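Local coordinates for nitroreductase family protein (Lactobacillus plantarum, PDB 4QLX) that uses FMN to reduce the enone of an oxo fatty acid, probably at the expense of NADH, in the pathway that saturates polyunsaturated fatty acids, at residues 95-100 against 187-192; 23-28 against 197-202; 73-78 against 175-180. All blocks are in the same frame, centred on the assembly; numbering follows the deposited sequence.

Contact 1: 95-100 against 187-192; sequences GDTQSH and RYVPVM
Arg187 takes hold of Asp96 side-on, its NE reaching OD1 at 2.8 Å and its NH2 reaching OD2 on the syn side at 2.9 Å. The planes of the two charged groups stand 59° apart: OD1 lies at the guanidinium edge, whereas NE meets OD1 from above the carboxylate plane. From the opposite face of that carboxylate Gln98 N donates to the same OD1 over 3.0 Å, closing an Asx turn and fixing the rotation of the acid. Arg187 gets there with CG anti to the backbone N (chi1 -178°) and a chain extended as far as NE. Its aliphatic part is sandwiched: CG sits 3.7 Å above the centre of the Tyr188 ring, and on the other side the Gln98 amide lies across it, almost parallel to the guanidinium, with CD 3.8 Å from Arg187 CG. The Tyr188 ring also meets His59.

The carbonyl of Arg187 is gripped twice by Thr97, through the backbone N and through OG1, which come from opposite faces of the carbonyl plane; OG1 is the closer at 2.7 Å. That bond uses the crowded rotamer (chi1 69°), in which OG1 stands between N and the carbonyl carbon, while CG2 turns to Val189 CG1. Beyond Thr97, Gly95 and Val189 form a hydrogen-bonded antiparallel pair, Gly95 N to Val189 O measuring 2.7 Å. This is the end of an antiparallel pair of strands, 89-96 and 188-197 in the central sheet of the nitroreductase fold, closed by a salt bridge and an Asx turn.

Contact 2: 23-28 against 197-202; sequences HSVRQF and GKAAQE. With FMN (flavin mononucleotide), chain C; KTC (10-oxooctadecanoic acid), chain I.
FMN O2 accepts from Arg26 NE at 2.7 Å in a nearly straight bond (164°), at the edge of the guanidinium. Arg26 NH2 adds a weak bond of 3.3 Å to FMN N1, so one arginine spans the N1-C2-O2 side of the flavin. Its chain runs extended from CG to NE and then turns at chi4 (89°), which swings the guanidinium broadside to the chain. One face of the group is thereby laid against the fatty acid, with NH1 3.6 Å from C14 of 10-oxooctadecanoic acid. With an alanine in place of Arg26, O2 would probably lose its close, nearly straight N-H donor and C14 of the fatty acid the flat group beside it. Ser24 holds the other end of the cofactor: its N points straight at phosphate O1P (2.7 Å, 176°), and its OG donates to O2P at 2.8 Å.

Behind this ligand-facing side, the segment is tied to 197-202 by a single backbone bond, Ala200 N to Gln27 O at 3.1 Å. The Phe28 ring packs beside the start of that segment, CD2 3.5 Å from Gly197 N, with Lys198 O at the ring edge. Val25 CG1 rests on Ala199, and the Val25 backbone is bonded to Ala166 of strand 165-169.

The second subunit completes the substrate site, Cys53 N and Arg120 NE of that chain hydrogen-bonding to the fatty acid. A positive charge beside N1 and O2 would be expected to stabilise negative charge on the reduced flavin, in keeping with an FMN-dependent reductase.

Contact 3: 73-78 against 175-180; sequences KQAVMK and EKMIPT
The turn at 73-78, closed by Val76 N bonding to Lys73 O, brings Ala75 up to the first turn of helix 177-181, its CA 5.1 Å from that of Met177. The methyl of Ala75 points into a shallow dish formed by three side chains: it touches CB of Lys176, the sulfur arm of Met177 and the hydroxyl of Thr180, with Ala75 CB 3.6 Å from Thr180 OG1.

Met177 leaves the helix with CG anti to the backbone N, then bends at chi2 (56°) and again at chi3 (74°). The hook carries its CE back to Ala75 CB at 3.7 Å and to Val76 CG2 at 3.8 Å, where the valine and methionine lie side by side and point the same way. On the outer side Lys176, bent at chi3, brings NZ over to Gln74 O at 2.9 Å; the ammonium stands above the carbonyl plane, 45° out of it. Thr180 turns OG1 back to the residue four before it, donating to Lys176 O over 2.8 Å, and Thr180 N bonds to that same oxygen. A water extends this outer side by donating to both Gln74 OE1 (2.7 Å) and Thr180 OG1 (3.0 Å), linking the amide to the threonine without direct contact between their polar atoms.

Inward, Met177 packs on Phe92 of strand 89-96 and Pro190 of strand 188-197. Backbone bonds from Ala75 to Asp173 and from Met77 to Gly171 run alongside, and Met77 itself reaches the fatty acid and Thr127 of the second subunit. The contact thus seats the link between helices 66-72 and 81-86 against helix 177-181 at one face of the sheet.

Overall arrangement
Contacts 1 and 3 adjoin, their centres about 16 Å apart: Ile178 and Met177 of the helix in contact 3 pack on Tyr188, Val189 and Pro190 of the strand in contact 1. That strand, 188-197, runs on to the start of contact 2. Contact 1 lies in the sheet and combines strand bonds with a salt bridge. Contact 3 has buried apolar packing with a polar, solvent-facing edge. Contact 2, across the chain's centre from contact 1 and its centre about 23 Å from that of contact 3, joins two loops, with buried Phe28 and Gly197 but exposed Gln27 and Ala200, by a lone backbone bond; its shortest polar bonds go to FMN.

Contact 1: 95-100 against 187-192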
loop_
_atom_site.group_PDB
_atom_site.type_symbol
_atom_site.label_atom_id
_atom_site.label_comp_id
_atom_site.label_asym_id
_atom_site.label_seq_id
_atom_site.Cartn_x
_atom_site.Cartn_y
_atom_site.Cartn_z
ATOM N N GLY A 95 -12.583 2.703 6.695
ATOM C CA GLY A 95 -11.733 3.604 7.446
ATOM C C GLY A 95 -12.395 3.999 8.749
ATOM O O GLY A 95 -13.604 4.212 8.795
ATOM N N ASP A 96 -11.599 4.077 9.805
ATOM C CA ASP A 96 -12.090 4.430 11.138
ATOM C C ASP A 96 -11.814 5.904 11.424
ATOM O O ASP A 96 -10.694 6.281 11.757
ATOM C CB ASP A 96 -11.434 3.537 12.195
ATOM C CG ASP A 96 -11.934 3.815 13.613
ATOM O OD1 ASP A 96 -12.850 4.650 13.796
ATOM O OD2 ASP A 96 -11.415 3.174 14.548
ATOM N N THR A 97 -12.847 6.735 11.309
ATOM C CA THR A 97 -12.678 8.175 11.458
ATOM C C THR A 97 -12.772 8.618 12.919
ATOM O O THR A 97 -12.890 9.805 13.209
ATOM C CB THR A 97 -13.711 8.949 10.624
ATOM O OG1 THR A 97 -15.018 8.773 11.188
ATOM C CG2 THR A 97 -13.702 8.456 9.182
ATOM N N GLN A 98 -12.735 7.659 13.834
ATOM C CA GLN A 98 -12.683 7.975 15.254
ATOM C C GLN A 98 -11.458 7.336 15.884
ATOM O O GLN A 98 -11.358 7.249 17.109
ATOM C CB GLN A 98 -13.957 7.508 15.962
ATOM C CG GLN A 98 -15.206 8.290 15.558
ATOM C CD GLN A 98 -16.474 7.712 16.161
ATOM O OE1 GLN A 98 -16.421 6.812 16.997
ATOM N NE2 GLN A 98 -17.620 8.215 15.723
ATOM N N SER A 99 -10.516 6.908 15.047
ATOM C CA SER A 99 -9.327 6.210 15.540
ATOM C C SER A 99 -8.454 7.096 16.436
ATOM O O SER A 99 -7.706 6.590 17.283
ATOM C CB SER A 99 -8.501 5.670 14.365
ATOM O OG SER A 99 -7.841 6.718 13.682
ATOM N N HIS A 100 -8.555 8.412 16.255
ATOM C CA HIS A 100 -7.733 9.355 17.020
ATOM C C HIS A 100 -8.279 9.598 18.425
ATOM O O HIS A 100 -7.674 10.328 19.208
ATOM C CB HIS A 100 -7.625 10.695 16.283
ATOM C CG HIS A 100 -8.948 11.334 16.017
ATOM N ND1 HIS A 100 -9.857 10.815 15.118
ATOM C CD2 HIS A 100 -9.527 12.442 16.536
ATOM C CE1 HIS A 100 -10.931 11.582 15.085
ATOM N NE2 HIS A 100 -10.754 12.580 15.935
ATOM N N ARG A 187 -19.144 6.509 12.045
ATOM C CA ARG A 187 -17.747 6.190 12.322
ATOM C C ARG A 187 -16.926 5.745 11.109
ATOM O O ARG A 187 -15.804 6.203 10.890
ATOM C CB ARG A 187 -17.682 5.088 13.377
ATOM C CG ARG A 187 -16.269 4.720 13.758
ATOM C CD ARG A 187 -16.226 3.756 14.914
ATOM N NE ARG A 187 -14.854 3.605 15.407
ATOM C CZ ARG A 187 -14.512 2.829 16.429
ATOM N NH1 ARG A 187 -15.440 2.119 17.061
ATOM N NH2 ARG A 187 -13.240 2.756 16.811
ATOM N N TYR A 188 -17.489 4.832 10.334
ATOM C CA TYR A 188 -16.725 4.144 9.299
ATOM C C TYR A 188 -17.011 4.654 7.887
ATOM O O TYR A 188 -18.144 4.980 7.556
ATOM C CB TYR A 188 -17.001 2.641 9.386
ATOM C CG TYR A 188 -16.509 2.032 10.670
ATOM C CD1 TYR A 188 -15.149 1.883 10.913
ATOM C CD2 TYR A 188 -17.398 1.602 11.645
ATOM C CE1 TYR A 188 -14.688 1.327 12.093
ATOM C CE2 TYR A 188 -16.949 1.035 12.825
ATOM C CZ TYR A 188 -15.594 0.900 13.043
ATOM O OH TYR A 188 -15.148 0.345 14.221
ATOM N N VAL A 189 -15.966 4.735 7.070
ATOM C CA VAL A 189 -16.102 5.086 5.660
ATOM C C VAL A 189 -15.606 3.947 4.752
ATOM O O VAL A 189 -14.566 3.339 5.004
ATOM C CB VAL A 189 -15.337 6.394 5.328
ATOM C CG1 VAL A 189 -15.926 7.574 6.116
ATOM C CG2 VAL A 189 -13.849 6.249 5.616
ATOM N N PRO A 190 -16.342 3.653 3.677
ATOM C CA PRO A 190 -15.912 2.544 2.826
ATOM C C PRO A 190 -14.699 2.914 1.979
ATOM O O PRO A 190 -14.610 4.054 1.520
ATOM C CB PRO A 190 -17.137 2.284 1.950
ATOM C CG PRO A 190 -17.818 3.605 1.873
ATOM C CD PRO A 190 -17.539 4.332 3.154
ATOM N N VAL A 191 -13.782 1.972 1.780
ATOM C CA VAL A 191 -12.606 2.236 0.966
ATOM C C VAL A 191 -12.467 1.233 -0.185
ATOM O O VAL A 191 -12.586 1.609 -1.352
ATOM C CB VAL A 191 -11.328 2.232 1.827
ATOM C CG1 VAL A 191 -10.080 2.352 0.953
ATOM C CG2 VAL A 191 -11.388 3.378 2.856
ATOM N N MET A 192 -12.222 -0.032 0.132
ATOM C CA MET A 192 -12.047 -1.040 -0.913
ATOM C C MET A 192 -12.288 -2.457 -0.408
ATOM O O MET A 192 -12.120 -2.748 0.773
ATOM C CB MET A 192 -10.639 -0.952 -1.533
ATOM C CG MET A 192 -9.505 -1.356 -0.578
ATOM S SD MET A 192 -7.855 -1.472 -1.322
ATOM C CE MET A 192 -7.386 0.260 -1.388
#

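Contact 2: 23-28 against 197-202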
loop_
_atom_site.group_PDB
_atom_site.type_symbol
_atom_site.label_atom_id
_atom_site.label_comp_id
_atom_site.label_asym_id
_atom_site.label_seq_id
_atom_site.Cartn_x
_atom_site.Cartn_y
_atom_site.Cartn_z
ATOM N N HIS A 23 -0.776 -9.978 -10.229
ATOM C CA HIS A 23 -1.804 -9.498 -11.129
ATOM C C HIS A 23 -3.141 -9.541 -10.425
ATOM O O HIS A 23 -3.351 -10.366 -9.540
ATOM C CB HIS A 23 -1.856 -10.350 -12.415
ATOM C CG HIS A 23 -0.569 -10.374 -13.178
ATOM N ND1 HIS A 23 -0.228 -9.402 -14.094
ATOM C CD2 HIS A 23 0.458 -11.257 -13.168
ATOM C CE1 HIS A 23 0.955 -9.681 -14.611
ATOM N NE2 HIS A 23 1.394 -10.801 -14.065
ATOM N N SER A 24 -4.048 -8.664 -10.833
ATOM C CA SER A 24 -5.426 -8.764 -10.410
ATOM C C SER A 24 -6.045 -10.043 -10.928
ATOM O O SER A 24 -6.159 -10.243 -12.146
ATOM C CB SER A 24 -6.229 -7.566 -10.889
ATOM O OG SER A 24 -6.034 -6.466 -10.011
ATOM N N VAL A 25 -6.438 -10.917 -10.007
ATOM C CA VAL A 25 -7.168 -12.137 -10.374
ATOM C C VAL A 25 -8.626 -11.981 -9.957
ATOM O O VAL A 25 -8.904 -11.589 -8.823
ATOM C CB VAL A 25 -6.533 -13.379 -9.738
ATOM C CG1 VAL A 25 -7.370 -14.625 -9.994
ATOM C CG2 VAL A 25 -5.099 -13.557 -10.265
ATOM N N ARG A 26 -9.552 -12.263 -10.880
ATOM C CA ARG A 26 -10.959 -11.979 -10.660
ATOM C C ARG A 26 -11.815 -13.247 -10.658
ATOM O O ARG A 26 -12.949 -13.240 -10.175
ATOM C CB ARG A 26 -11.473 -10.999 -11.723
ATOM C CG ARG A 26 -10.948 -9.581 -11.546
ATOM C CD ARG A 26 -11.256 -8.687 -12.745
ATOM N NE ARG A 26 -10.614 -7.379 -12.592
ATOM C CZ ARG A 26 -9.385 -7.096 -13.018
ATOM N NH1 ARG A 26 -8.657 -8.025 -13.640
ATOM N NH2 ARG A 26 -8.881 -5.885 -12.821
ATOM N N GLN A 27 -11.270 -14.333 -11.185
ATOM C CA GLN A 27 -11.968 -15.613 -11.158
ATOM C C GLN A 27 -11.143 -16.591 -10.365
ATOM O O GLN A 27 -10.008 -16.895 -10.726
ATOM C CB GLN A 27 -12.210 -16.147 -12.568
ATOM C CG GLN A 27 -13.053 -15.263 -13.440
ATOM C CD GLN A 27 -13.401 -15.945 -14.762
ATOM O OE1 GLN A 27 -13.236 -17.166 -14.914
ATOM N NE2 GLN A 27 -13.870 -15.160 -15.724
ATOM N N PHE A 28 -11.697 -17.074 -9.267
ATOM C CA PHE A 28 -10.949 -17.977 -8.420
ATOM C C PHE A 28 -11.497 -19.382 -8.532
ATOM O O PHE A 28 -12.591 -19.582 -9.039
ATOM C CB PHE A 28 -10.980 -17.485 -6.971
ATOM C CG PHE A 28 -10.560 -16.058 -6.827
ATOM C CD1 PHE A 28 -11.496 -15.036 -6.918
ATOM C CD2 PHE A 28 -9.225 -15.735 -6.647
ATOM C CE1 PHE A 28 -11.103 -13.718 -6.796
ATOM C CE2 PHE A 28 -8.822 -14.423 -6.517
ATOM C CZ PHE A 28 -9.756 -13.413 -6.601
ATOM N N GLY A 197 -8.417 -15.691 -3.229
ATOM C CA GLY A 197 -8.597 -17.120 -3.438
ATOM C C GLY A 197 -7.480 -17.705 -4.278
ATOM O O GLY A 197 -6.487 -17.028 -4.535
ATOM N N LYS A 198 -7.629 -18.963 -4.692
ATOM C CA LYS A 198 -6.715 -19.589 -5.651
ATOM C C LYS A 198 -7.126 -19.227 -7.057
ATOM O O LYS A 198 -8.303 -19.306 -7.392
ATOM C CB LYS A 198 -6.707 -21.121 -5.532
ATOM C CG LYS A 198 -5.779 -21.709 -4.490
ATOM C CD LYS A 198 -4.331 -21.682 -4.956
ATOM C CE LYS A 198 -4.142 -22.480 -6.236
ATOM N NZ LYS A 198 -2.699 -22.518 -6.632
ATOM N N ALA A 199 -6.157 -18.857 -7.882
ATOM C CA ALA A 199 -6.438 -18.481 -9.259
ATOM C C ALA A 199 -7.080 -19.641 -10.000
ATOM O O ALA A 199 -6.695 -20.801 -9.810
ATOM C CB ALA A 199 -5.161 -18.037 -9.966
ATOM N N ALA A 200 -8.079 -19.322 -10.818
ATOM C CA ALA A 200 -8.719 -20.301 -11.689
ATOM C C ALA A 200 -7.691 -20.955 -12.610
ATOM O O ALA A 200 -7.006 -20.272 -13.374
ATOM C CB ALA A 200 -9.821 -19.638 -12.504
ATOM N N GLN A 201 -7.588 -22.278 -12.543
ATOM C CA GLN A 201 -6.530 -23.003 -13.241
ATOM C C GLN A 201 -6.979 -23.609 -14.574
ATOM O O GLN A 201 -8.174 -23.680 -14.859
ATOM C CB GLN A 201 -5.985 -24.105 -12.333
ATOM C CG GLN A 201 -7.074 -24.934 -11.674
ATOM C CD GLN A 201 -6.545 -25.799 -10.550
ATOM O OE1 GLN A 201 -5.469 -25.537 -10.005
ATOM N NE2 GLN A 201 -7.299 -26.836 -10.191
ATOM N N GLU A 202 -6.004 -24.035 -15.380
ATOM C CA GLU A 202 -6.254 -24.750 -16.636
ATOM C C GLU A 202 -6.982 -26.071 -16.381
ATOM O O GLU A 202 -6.667 -26.782 -15.421
ATOM C CB GLU A 202 -4.931 -25.016 -17.380
ATOM C CG GLU A 202 -5.074 -25.794 -18.708
ATOM C CD GLU A 202 -3.769 -26.451 -19.172
ATOM O OE1 GLU A 202 -3.596 -27.677 -18.942
ATOM O OE2 GLU A 202 -2.927 -25.747 -19.779
HETATM N N1 FMN C . -10.814 -4.260 -10.624
HETATM C C2 FMN C . -12.111 -4.621 -10.923
HETATM O O2 FMN C . -12.336 -5.554 -11.682
HETATM N N3 FMN C . -13.176 -3.950 -10.383
HETATM C C4 FMN C . -12.943 -2.902 -9.524
HETATM O O4 FMN C . -13.885 -2.287 -9.043
HETATM C C4A FMN C . -11.644 -2.522 -9.227
HETATM N N5 FMN C . -11.431 -1.471 -8.373
HETATM C C5A FMN C . -10.155 -1.090 -8.037
HETATM C C6 FMN C . -10.014 -0.029 -7.162
HETATM C C7 FMN C . -8.747 0.386 -6.790
HETATM C C7M FMN C . -8.576 1.525 -5.837
HETATM C C8 FMN C . -7.639 -0.261 -7.305
HETATM C C8M FMN C . -6.297 0.221 -6.863
HETATM C C9 FMN C . -7.782 -1.336 -8.189
HETATM C C9A FMN C . -9.059 -1.759 -8.566
HETATM N N10 FMN C . -9.278 -2.821 -9.455
HETATM C C10 FMN C . -10.571 -3.198 -9.771
HETATM C "C1'" FMN C . -8.142 -3.593 -10.079
HETATM C "C2'" FMN C . -7.464 -2.725 -11.163
HETATM O "O2'" FMN C . -8.257 -2.662 -12.329
HETATM C "C3'" FMN C . -6.067 -3.229 -11.520
HETATM O "O3'" FMN C . -5.231 -3.040 -10.391
HETATM C "C4'" FMN C . -5.413 -2.497 -12.701
HETATM O "O4'" FMN C . -6.115 -2.679 -13.913
HETATM C "C5'" FMN C . -3.973 -2.972 -12.883
HETATM O "O5'" FMN C . -3.921 -4.364 -13.107
HETATM P P FMN C . -3.097 -5.316 -12.096
HETATM O O1P FMN C . -3.282 -6.735 -12.591
HETATM O O2P FMN C . -3.643 -5.166 -10.687
HETATM O O3P FMN C . -1.628 -4.959 -12.102
HETATM O O1 KTC I . -11.444 -9.867 -18.670
HETATM C C17 KTC I . -10.772 -9.311 -17.803
HETATM O O KTC I . -9.738 -9.947 -17.246
HETATM C C16 KTC I . -11.100 -7.904 -17.367
HETATM C C15 KTC I . -9.884 -7.021 -17.601
HETATM C C14 KTC I . -9.729 -6.014 -16.470
HETATM C C13 KTC I . -10.899 -5.043 -16.431
HETATM C C12 KTC I . -10.683 -3.967 -15.379
HETATM C C11 KTC I . -11.620 -2.792 -15.624
HETATM C C10 KTC I . -11.426 -1.701 -14.569
HETATM C C9 KTC I . -11.998 -2.126 -13.227
HETATM C C8 KTC I . -11.573 -1.104 -12.204
HETATM O O2 KTC I . -10.386 -0.969 -11.919
HETATM C C7 KTC I . -12.622 -0.242 -11.548
HETATM C C6 KTC I . -11.935 0.710 -10.579
HETATM C C5 KTC I . -12.896 1.105 -9.472
HETATM C C4 KTC I . -13.572 2.426 -9.809
HETATM C C3 KTC I . -14.910 2.471 -9.097
HETATM C C2 KTC I . -15.170 3.846 -8.508
HETATM C C1 KTC I . -16.672 4.126 -8.430
HETATM C C KTC I . -17.445 3.028 -7.722
#

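Contact 3: 73-78 against 175-180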
loop_
_atom_site.group_PDB
_atom_site.type_symbol
_atom_site.label_atom_id
_atom_site.label_comp_id
_atom_site.label_asym_id
_atom_site.label_seq_id
_atom_site.Cartn_x
_atom_site.Cartn_y
_atom_site.Cartn_z
ATOM N N LYS A 73 -23.174 -8.311 -1.741
ATOM C CA LYS A 73 -23.403 -7.910 -3.131
ATOM C C LYS A 73 -24.448 -6.812 -3.304
ATOM O O LYS A 73 -24.463 -6.132 -4.326
ATOM C CB LYS A 73 -23.797 -9.118 -3.970
ATOM C CG LYS A 73 -22.635 -10.030 -4.236
ATOM C CD LYS A 73 -22.859 -10.893 -5.448
ATOM C CE LYS A 73 -23.961 -11.898 -5.238
ATOM N NZ LYS A 73 -23.903 -12.922 -6.312
ATOM N N GLN A 74 -25.303 -6.617 -2.305
ATOM C CA GLN A 74 -26.295 -5.544 -2.362
ATOM C C GLN A 74 -25.660 -4.168 -2.543
ATOM O O GLN A 74 -26.302 -3.246 -3.032
ATOM C CB GLN A 74 -27.140 -5.533 -1.095
ATOM C CG GLN A 74 -27.955 -6.785 -0.846
ATOM C CD GLN A 74 -28.782 -6.646 0.419
ATOM O OE1 GLN A 74 -28.527 -5.758 1.249
ATOM N NE2 GLN A 74 -29.783 -7.505 0.570
ATOM N N ALA A 75 -24.402 -4.036 -2.124
ATOM C CA ALA A 75 -23.699 -2.755 -2.151
ATOM C C ALA A 75 -22.456 -2.831 -3.047
ATOM O O ALA A 75 -21.587 -1.961 -2.994
ATOM C CB ALA A 75 -23.316 -2.331 -0.730
ATOM N N VAL A 76 -22.389 -3.876 -3.870
ATOM C CA VAL A 76 -21.286 -4.062 -4.817
ATOM C C VAL A 76 -21.821 -3.947 -6.239
ATOM O O VAL A 76 -22.884 -4.487 -6.527
ATOM C CB VAL A 76 -20.602 -5.430 -4.608
ATOM C CG1 VAL A 76 -19.604 -5.741 -5.734
ATOM C CG2 VAL A 76 -19.909 -5.472 -3.238
ATOM N N MET A 77 -21.114 -3.234 -7.117
ATOM C CA MET A 77 -21.545 -3.117 -8.512
ATOM C C MET A 77 -21.508 -4.488 -9.186
ATOM O O MET A 77 -20.647 -5.311 -8.876
ATOM C CB MET A 77 -20.670 -2.117 -9.282
ATOM C CG MET A 77 -20.795 -0.681 -8.782
ATOM S SD MET A 77 -19.587 0.448 -9.502
ATOM C CE MET A 77 -20.098 0.409 -11.220
ATOM N N LYS A 78 -22.447 -4.733 -10.099
ATOM C CA LYS A 78 -22.586 -6.059 -10.707
ATOM C C LYS A 78 -21.356 -6.456 -11.519
ATOM O O LYS A 78 -21.043 -7.638 -11.643
ATOM C CB LYS A 78 -23.857 -6.130 -11.569
ATOM C CG LYS A 78 -23.977 -5.092 -12.693
ATOM C CD LYS A 78 -24.598 -5.750 -13.933
ATOM C CE LYS A 78 -25.205 -4.753 -14.904
ATOM N NZ LYS A 78 -26.465 -4.167 -14.364
ATOM N N GLU A 175 -22.797 4.802 -0.920
ATOM C CA GLU A 175 -23.800 5.294 0.014
ATOM C C GLU A 175 -24.454 4.145 0.782
ATOM O O GLU A 175 -25.131 4.379 1.775
ATOM C CB GLU A 175 -24.869 6.130 -0.711
ATOM C CG GLU A 175 -24.316 7.226 -1.635
ATOM C CD GLU A 175 -23.799 6.701 -2.981
ATOM O OE1 GLU A 175 -24.200 5.587 -3.395
ATOM O OE2 GLU A 175 -22.973 7.402 -3.617
ATOM N N LYS A 176 -24.226 2.909 0.343
ATOM C CA LYS A 176 -24.912 1.746 0.920
ATOM C C LYS A 176 -24.006 0.763 1.645
ATOM O O LYS A 176 -24.487 -0.047 2.447
ATOM C CB LYS A 176 -25.665 0.969 -0.168
ATOM C CG LYS A 176 -27.031 1.501 -0.500
ATOM C CD LYS A 176 -27.718 0.604 -1.524
ATOM C CE LYS A 176 -27.903 -0.807 -0.996
ATOM N NZ LYS A 176 -28.527 -1.699 -2.013
ATOM N N MET A 177 -22.708 0.804 1.354
ATOM C CA MET A 177 -21.814 -0.248 1.833
ATOM C C MET A 177 -21.729 -0.322 3.358
ATOM O O MET A 177 -21.804 -1.406 3.927
ATOM C CB MET A 177 -20.413 -0.078 1.251
ATOM C CG MET A 177 -19.431 -1.170 1.688
ATOM S SD MET A 177 -19.961 -2.871 1.339
ATOM C CE MET A 177 -19.716 -2.960 -0.433
ATOM N N ILE A 178 -21.570 0.815 4.020
ATOM C CA ILE A 178 -21.396 0.786 5.470
ATOM C C ILE A 178 -22.633 0.204 6.169
ATOM O O ILE A 178 -22.491 -0.671 7.025
ATOM C CB ILE A 178 -21.054 2.191 6.044
ATOM C CG1 ILE A 178 -19.673 2.639 5.569
ATOM C CG2 ILE A 178 -21.094 2.185 7.572
ATOM C CD1 ILE A 178 -18.544 1.690 5.937
ATOM N N PRO A 179 -23.844 0.663 5.809
ATOM C CA PRO A 179 -24.987 0.048 6.491
ATOM C C PRO A 179 -25.169 -1.419 6.118
ATOM O O PRO A 179 -25.529 -2.221 6.981
ATOM C CB PRO A 179 -26.174 0.890 6.016
ATOM C CG PRO A 179 -25.574 2.197 5.617
ATOM C CD PRO A 179 -24.259 1.829 5.007
ATOM N N THR A 180 -24.901 -1.761 4.859
ATOM C CA THR A 180 -24.924 -3.152 4.401
ATOM C C THR A 180 -24.016 -4.042 5.246
ATOM O O THR A 180 -24.334 -5.196 5.501
ATOM C CB THR A 180 -24.501 -3.262 2.910
ATOM O OG1 THR A 180 -25.474 -2.607 2.087
ATOM C CG2 THR A 180 -24.377 -4.720 2.471
HETATM O O HOH W 1 -28.386 -3.099 1.520
#